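Local coordinates for short chain alcohol dehydrogenase-related dehydrogenase (Sinorhizobium meliloti, PDB 3TPC), which probably acts as an oxidoreductase of the short-chain dehydrogenase/reductase family, with its substrate unknown, at residues T13-G18 and A22-L27; A114-G119 and A161-S166. All blocks are in the same frame, centred on the assembly; numbering follows the deposited sequence.

Interaction 1. Residues T13-G18 and A22-L27; sequences TGASSG and AVTRML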
ATOM      1  N   THR D  13     -22.325 -14.109   8.101  1.00 27.86           N
ATOM      2  CA  THR D  13     -22.271 -14.890   6.897  1.00 27.96           C
ATOM      3  C   THR D  13     -21.190 -15.960   7.084  1.00 27.77           C
ATOM      4  O   THR D  13     -20.266 -15.804   7.903  1.00 26.98           O
ATOM      5  CB  THR D  13     -22.033 -13.855   5.772  1.00 28.89           C
ATOM      6  OG1 THR D  13     -23.240 -13.650   5.013  1.00 30.19           O
ATOM      7  CG2 THR D  13     -20.850 -14.118   4.958  1.00 26.77           C
ATOM      8  N   GLY D  14     -21.330 -17.098   6.411  1.00 28.51           N
ATOM      9  CA  GLY D  14     -20.507 -18.268   6.767  1.00 29.47           C
ATOM     10  C   GLY D  14     -20.488 -18.586   8.249  1.00 29.99           C
ATOM     11  O   GLY D  14     -19.443 -18.903   8.832  1.00 30.54           O
ATOM     12  N   ALA D  15     -21.661 -18.511   8.858  1.00 31.23           N
ATOM     13  CA  ALA D  15     -21.843 -18.629  10.308  1.00 33.08           C
ATOM     14  C   ALA D  15     -21.645 -20.050  10.929  1.00 34.41           C
ATOM     15  O   ALA D  15     -21.514 -20.193  12.166  1.00 33.73           O
ATOM     16  CB  ALA D  15     -23.234 -18.071  10.700  1.00 33.32           C
ATOM     17  N   SER D  16     -21.638 -21.080  10.078  1.00 35.28           N
ATOM     18  CA  SER D  16     -21.618 -22.459  10.535  1.00 36.13           C
ATOM     19  C   SER D  16     -20.273 -22.993  10.979  1.00 37.06           C
ATOM     20  O   SER D  16     -20.240 -23.989  11.713  1.00 37.83           O
ATOM     21  CB  SER D  16     -22.175 -23.366   9.473  1.00 36.58           C
ATOM     22  OG  SER D  16     -23.592 -23.274   9.517  1.00 36.94           O
ATOM     23  N   SER D  17     -19.179 -22.350  10.553  1.00 36.90           N
ATOM     24  CA  SER D  17     -17.839 -22.761  10.958  1.00 36.16           C
ATOM     25  C   SER D  17     -16.809 -21.629  10.945  1.00 35.20           C
ATOM     26  O   SER D  17     -17.066 -20.562  10.425  1.00 35.30           O
ATOM     27  CB  SER D  17     -17.345 -23.896  10.057  1.00 36.67           C
ATOM     28  OG  SER D  17     -16.821 -23.362   8.847  1.00 36.22           O
ATOM     29  N   GLY D  18     -15.654 -21.895  11.530  1.00 34.33           N
ATOM     30  CA  GLY D  18     -14.491 -21.088  11.345  1.00 35.17           C
ATOM     31  C   GLY D  18     -14.684 -19.695  11.900  1.00 36.21           C
ATOM     32  O   GLY D  18     -15.045 -19.532  13.084  1.00 36.84           O
ATOM     33  N   ALA D  22     -17.099 -18.158  15.042  1.00 33.29           N
ATOM     34  CA  ALA D  22     -16.618 -17.580  16.251  1.00 33.53           C
ATOM     35  C   ALA D  22     -17.190 -16.178  16.457  1.00 33.79           C
ATOM     36  O   ALA D  22     -17.382 -15.748  17.587  1.00 34.46           O
ATOM     37  CB  ALA D  22     -15.123 -17.601  16.287  1.00 33.88           C
ATOM     38  N   VAL D  23     -17.513 -15.492  15.362  1.00 33.81           N
ATOM     39  CA  VAL D  23     -18.101 -14.151  15.421  1.00 33.57           C
ATOM     40  C   VAL D  23     -19.511 -14.219  16.023  1.00 33.72           C
ATOM     41  O   VAL D  23     -19.891 -13.389  16.878  1.00 32.87           O
ATOM     42  CB  VAL D  23     -18.102 -13.458  14.023  1.00 32.38           C
ATOM     43  CG1 VAL D  23     -19.041 -12.303  13.993  1.00 32.36           C
ATOM     44  CG2 VAL D  23     -16.704 -12.959  13.684  1.00 33.21           C
ATOM     45  N   THR D  24     -20.262 -15.219  15.562  1.00 33.94           N
ATOM     46  CA  THR D  24     -21.604 -15.462  16.034  1.00 35.09           C
ATOM     47  C   THR D  24     -21.535 -15.783  17.553  1.00 35.40           C
ATOM     48  O   THR D  24     -22.252 -15.199  18.367  1.00 35.31           O
ATOM     49  CB  THR D  24     -22.185 -16.572  15.201  1.00 35.42           C
ATOM     50  OG1 THR D  24     -22.095 -16.170  13.837  1.00 36.66           O
ATOM     51  CG2 THR D  24     -23.625 -16.829  15.525  1.00 35.20           C
ATOM     52  N   ARG D  25     -20.598 -16.624  17.932  1.00 35.79           N
ATOM     53  CA  ARG D  25     -20.391 -16.879  19.331  1.00 37.80           C
ATOM     54  C   ARG D  25     -20.140 -15.612  20.152  1.00 37.06           C
ATOM     55  O   ARG D  25     -20.873 -15.388  21.140  1.00 36.74           O
ATOM     56  CB  ARG D  25     -19.271 -17.869  19.533  1.00 38.71           C
ATOM     57  CG  ARG D  25     -19.732 -19.118  20.177  1.00 44.31           C
ATOM     58  CD  ARG D  25     -18.533 -19.994  20.547  1.00 51.71           C
ATOM     59  NE  ARG D  25     -18.049 -20.688  19.349  1.00 57.40           N
ATOM     60  CZ  ARG D  25     -16.937 -20.376  18.672  1.00 59.06           C
ATOM     61  NH1 ARG D  25     -16.141 -19.376  19.079  1.00 57.12           N
ATOM     62  NH2 ARG D  25     -16.628 -21.082  17.584  1.00 58.06           N
HETATM   63  N   MSE D  26     -19.144 -14.794  19.761  1.00 36.05           N
HETATM   64  CA  MSE D  26     -18.850 -13.559  20.518  1.00 35.36           C
HETATM   65  C   MSE D  26     -19.996 -12.581  20.551  1.00 34.95           C
HETATM   66  O   MSE D  26     -20.211 -11.959  21.567  1.00 35.99           O
HETATM   67  CB  MSE D  26     -17.472 -12.913  20.223  1.00 34.41           C
HETATM   68  CG  MSE D  26     -17.446 -11.842  19.225  1.00 34.05           C
HETATM   69 SE   MSE D  26     -18.269 -10.168  19.695  0.50 26.29          SE
HETATM   70  CE  MSE D  26     -18.536  -9.654  17.860  1.00 32.14           C
ATOM     71  N   LEU D  27     -20.787 -12.508  19.500  1.00 35.11           N
ATOM     72  CA  LEU D  27     -21.959 -11.653  19.547  1.00 36.40           C
ATOM     73  C   LEU D  27     -23.023 -12.195  20.511  1.00 37.78           C
ATOM     74  O   LEU D  27     -23.577 -11.435  21.285  1.00 37.44           O
ATOM     75  CB  LEU D  27     -22.529 -11.368  18.138  1.00 35.80           C
ATOM     76  CG  LEU D  27     -21.609 -10.534  17.211  1.00 34.29           C
ATOM     77  CD1 LEU D  27     -21.982 -10.637  15.762  1.00 31.08           C
ATOM     78  CD2 LEU D  27     -21.540  -9.063  17.600  1.00 32.18           C
TER
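Gly18 O accepts the backbone N-H of Ala22, with 3.2 Å between Gly18 O and Ala22 N and an N-H...O angle of 152°. Gly18 belongs to the glycine-rich TGxxxGxG motif of short-chain dehydrogenases, the bend that leads from strand 9-12 into helix 18-29 and, in relatives, lies beside the dinucleotide cofactor. Ala22 adds a methyl touch to the same oxygen, Ala22 CB lying 3.7 Å from Gly18 O, so backbone and side chain of one residue both meet this carbonyl. Gly14 to Ser17 form a type I turn, and a glycine with positive phi stands at each end of the bend: Gly14 begins the turn, and Gly18 follows it with phi 65°. Such a backbone probably helps the chain to turn into the helix; the CA atoms of Ala15 and Thr24 lie 6.5 Å apart. Around the turn, Ser16 N is bonded to Asp38 OD2 and Ser16 OG to Lys40 O, which ties the loop to the end of strand 33-38 and the residues beyond. Farther along, the helix continues regularly, with Met26 N 3.0 Å from Ala22 O. The second touch is nonpolar on the loop side. Thr24 directs its CB toward the loop, and chi1 of -56° sets the hydroxyl beside its own backbone N and turns CG2 anti to that nitrogen. The hydroxyl is hydrogen-bonded to Gly20 O one turn back in the helix, which helps to fix its rotation; against the loop it offers only van der Waals contact, the methyl Ala15 CB resting 3.8 Å from Thr24 OG1.

Interaction 2. Residues A114-G119 and A161-S166; sequences AVNLIG and AAYAAS
Asn116 and Ser166 lie alongside each other between two nearly parallel helices, whose axes run at 12° and approach to 9.4 Å. The serine hydroxyl lies against the aliphatic part of the asparagine, Ser166 OG 3.4 Å from Asn116 CB, and the two beta carbons, Ser166 CB and Asn116 CB, are 3.8 Å apart. For this hydroxyl, Ala162 O and Thr112 O are both weak partners within reach. With chi1 at -69°, Asn116 holds its amide beside its own backbone N, and the amide nitrogen points across to Tyr163. There it meets the ring at its edge, near the ring plane, with 4.0 Å between Asn116 ND2 and Tyr163 CD1. This is a van der Waals touch; ND2 hydrogen-bonds to Thr91 O, which helps to fix the amide. One residue on, Leu117 CB packs 3.9 Å from the backbone Ser166 O. Helix 114-119 has a wider pi-type turn just here, Gly119 N bonding to Ala114 O at 2.8 Å. Phe109 of the second subunit packs on Leu117. Tyr163 begins the YxxxK motif, which includes Ser166, and touches Ser150; Asn116, Ser150 and Tyr163 match the active-site asparagine, serine and tyrosine of classical short-chain dehydrogenases, consistent with a catalytic role.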
ATOM      1  N   ALA D 114     -17.121 -15.258  -7.332  1.00 25.38           N
ATOM      2  CA  ALA D 114     -18.542 -15.132  -7.025  1.00 25.19           C
ATOM      3  C   ALA D 114     -18.859 -15.327  -5.513  1.00 25.81           C
ATOM      4  O   ALA D 114     -19.503 -14.471  -4.883  1.00 24.80           O
ATOM      5  CB  ALA D 114     -19.382 -16.012  -7.944  1.00 25.01           C
ATOM      6  N   VAL D 115     -18.312 -16.362  -4.891  1.00 26.05           N
ATOM      7  CA  VAL D 115     -18.531 -16.534  -3.463  1.00 27.27           C
ATOM      8  C   VAL D 115     -17.873 -15.406  -2.647  1.00 27.67           C
ATOM      9  O   VAL D 115     -18.512 -14.777  -1.845  1.00 27.67           O
ATOM     10  CB  VAL D 115     -17.933 -17.838  -2.985  1.00 27.52           C
ATOM     11  CG1 VAL D 115     -17.809 -17.840  -1.484  1.00 26.35           C
ATOM     12  CG2 VAL D 115     -18.729 -19.041  -3.515  1.00 31.06           C
ATOM     13  N   ASN D 116     -16.585 -15.162  -2.880  1.00 28.59           N
ATOM     14  CA  ASN D 116     -15.807 -14.238  -2.061  1.00 28.30           C
ATOM     15  C   ASN D 116     -16.160 -12.762  -2.319  1.00 28.18           C
ATOM     16  O   ASN D 116     -16.346 -12.012  -1.376  1.00 28.71           O
ATOM     17  CB  ASN D 116     -14.300 -14.527  -2.208  1.00 28.37           C
ATOM     18  CG  ASN D 116     -13.893 -15.872  -1.568  1.00 28.47           C
ATOM     19  OD1 ASN D 116     -14.459 -16.287  -0.583  1.00 33.46           O
ATOM     20  ND2 ASN D 116     -12.924 -16.534  -2.135  1.00 28.42           N
ATOM     21  N   LEU D 117     -16.317 -12.369  -3.581  1.00 26.94           N
ATOM     22  CA  LEU D 117     -16.541 -10.977  -3.917  1.00 26.09           C
ATOM     23  C   LEU D 117     -18.029 -10.610  -4.208  1.00 26.80           C
ATOM     24  O   LEU D 117     -18.566  -9.697  -3.576  1.00 25.58           O
ATOM     25  CB  LEU D 117     -15.597 -10.542  -5.054  1.00 24.66           C
ATOM     26  CG  LEU D 117     -15.857  -9.155  -5.659  1.00 23.20           C
ATOM     27  CD1 LEU D 117     -15.895  -8.016  -4.598  1.00 25.49           C
ATOM     28  CD2 LEU D 117     -14.801  -8.853  -6.686  1.00 23.44           C
ATOM     29  N   ILE D 118     -18.674 -11.297  -5.163  1.00 27.59           N
ATOM     30  CA  ILE D 118     -20.051 -10.962  -5.531  1.00 28.41           C
ATOM     31  C   ILE D 118     -20.962 -11.198  -4.340  1.00 28.83           C
ATOM     32  O   ILE D 118     -21.854 -10.392  -4.086  1.00 27.70           O
ATOM     33  CB  ILE D 118     -20.611 -11.780  -6.697  1.00 28.80           C
ATOM     34  CG1 ILE D 118     -19.705 -11.765  -7.929  1.00 28.45           C
ATOM     35  CG2 ILE D 118     -21.945 -11.180  -7.145  1.00 30.58           C
ATOM     36  CD1 ILE D 118     -19.260 -10.466  -8.279  1.00 28.69           C
ATOM     37  N   GLY D 119     -20.694 -12.300  -3.612  1.00 29.17           N
ATOM     38  CA  GLY D 119     -21.333 -12.610  -2.326  1.00 28.77           C
ATOM     39  C   GLY D 119     -21.290 -11.455  -1.322  1.00 28.62           C
ATOM     40  O   GLY D 119     -22.338 -11.060  -0.785  1.00 28.80           O
ATOM     41  N   ALA D 161      -3.983 -17.357  -7.112  1.00 27.71           N
ATOM     42  CA  ALA D 161      -4.489 -16.309  -7.985  1.00 28.24           C
ATOM     43  C   ALA D 161      -5.956 -15.878  -7.767  1.00 28.06           C
ATOM     44  O   ALA D 161      -6.267 -14.672  -7.696  1.00 28.80           O
ATOM     45  CB  ALA D 161      -4.295 -16.696  -9.457  1.00 27.85           C
ATOM     46  N   ALA D 162      -6.841 -16.861  -7.707  1.00 27.28           N
ATOM     47  CA  ALA D 162      -8.288 -16.641  -7.675  1.00 26.48           C
ATOM     48  C   ALA D 162      -8.667 -16.109  -6.306  1.00 26.16           C
ATOM     49  O   ALA D 162      -9.490 -15.187  -6.174  1.00 25.20           O
ATOM     50  CB  ALA D 162      -9.049 -17.962  -7.992  1.00 25.51           C
ATOM     51  N   TYR D 163      -8.012 -16.665  -5.294  1.00 25.26           N
ATOM     52  CA  TYR D 163      -8.233 -16.288  -3.909  1.00 25.43           C
ATOM     53  C   TYR D 163      -7.749 -14.846  -3.668  1.00 25.34           C
ATOM     54  O   TYR D 163      -8.474 -13.988  -3.183  1.00 26.93           O
ATOM     55  CB  TYR D 163      -7.475 -17.246  -3.013  1.00 24.47           C
ATOM     56  CG  TYR D 163      -7.759 -17.046  -1.555  1.00 27.09           C
ATOM     57  CD1 TYR D 163      -9.063 -16.941  -1.093  1.00 31.21           C
ATOM     58  CD2 TYR D 163      -6.734 -16.962  -0.634  1.00 29.81           C
ATOM     59  CE1 TYR D 163      -9.339 -16.769   0.245  1.00 32.62           C
ATOM     60  CE2 TYR D 163      -6.992 -16.776   0.723  1.00 33.48           C
ATOM     61  CZ  TYR D 163      -8.302 -16.686   1.147  1.00 34.64           C
ATOM     62  OH  TYR D 163      -8.582 -16.556   2.488  1.00 39.68           O
ATOM     63  N   ALA D 164      -6.515 -14.596  -4.039  1.00 24.41           N
ATOM     64  CA  ALA D 164      -5.935 -13.292  -3.967  1.00 23.89           C
ATOM     65  C   ALA D 164      -6.755 -12.191  -4.716  1.00 23.53           C
ATOM     66  O   ALA D 164      -7.039 -11.121  -4.163  1.00 22.01           O
ATOM     67  CB  ALA D 164      -4.491 -13.371  -4.466  1.00 22.96           C
ATOM     68  N   ALA D 165      -7.152 -12.474  -5.943  1.00 22.90           N
ATOM     69  CA  ALA D 165      -7.884 -11.472  -6.723  1.00 23.86           C
ATOM     70  C   ALA D 165      -9.214 -11.155  -6.060  1.00 23.65           C
ATOM     71  O   ALA D 165      -9.564  -9.974  -5.880  1.00 23.73           O
ATOM     72  CB  ALA D 165      -8.104 -11.930  -8.209  1.00 22.16           C
ATOM     73  N   SER D 166      -9.945 -12.220  -5.740  1.00 23.94           N
ATOM     74  CA  SER D 166     -11.175 -12.203  -4.940  1.00 24.48           C
ATOM     75  C   SER D 166     -11.110 -11.227  -3.764  1.00 24.48           C
ATOM     76  O   SER D 166     -11.986 -10.400  -3.547  1.00 23.46           O
ATOM     77  CB  SER D 166     -11.266 -13.552  -4.225  1.00 25.14           C
ATOM     78  OG  SER D 166     -12.139 -14.367  -4.875  1.00 30.65           O
TER

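In the fold
From the N terminus, strand 9-12 runs into interaction 1, which closes a very short loop, with three helical residues between 13-18 and 22-27, and seats helix 18-29 after the first strand. The chain then passes strands 33-38, 56-59 and 84-87 before helix 106-132. Interaction 2 closes a larger loop of 41 residues, containing strand 143-148 and helix 152-155, and joins helix 106-132 to helix 161-181. The two contacts follow in series, neither nested nor crossing. The centres of interaction 1 and interaction 2 lie about 20 Å apart, and the nearest atoms of interaction 1 and interaction 2 about 6 Å, without touching. Thr13 nevertheless has a backbone bond to Val86, linking the glycine-rich bend to the strand that precedes helix 106-132.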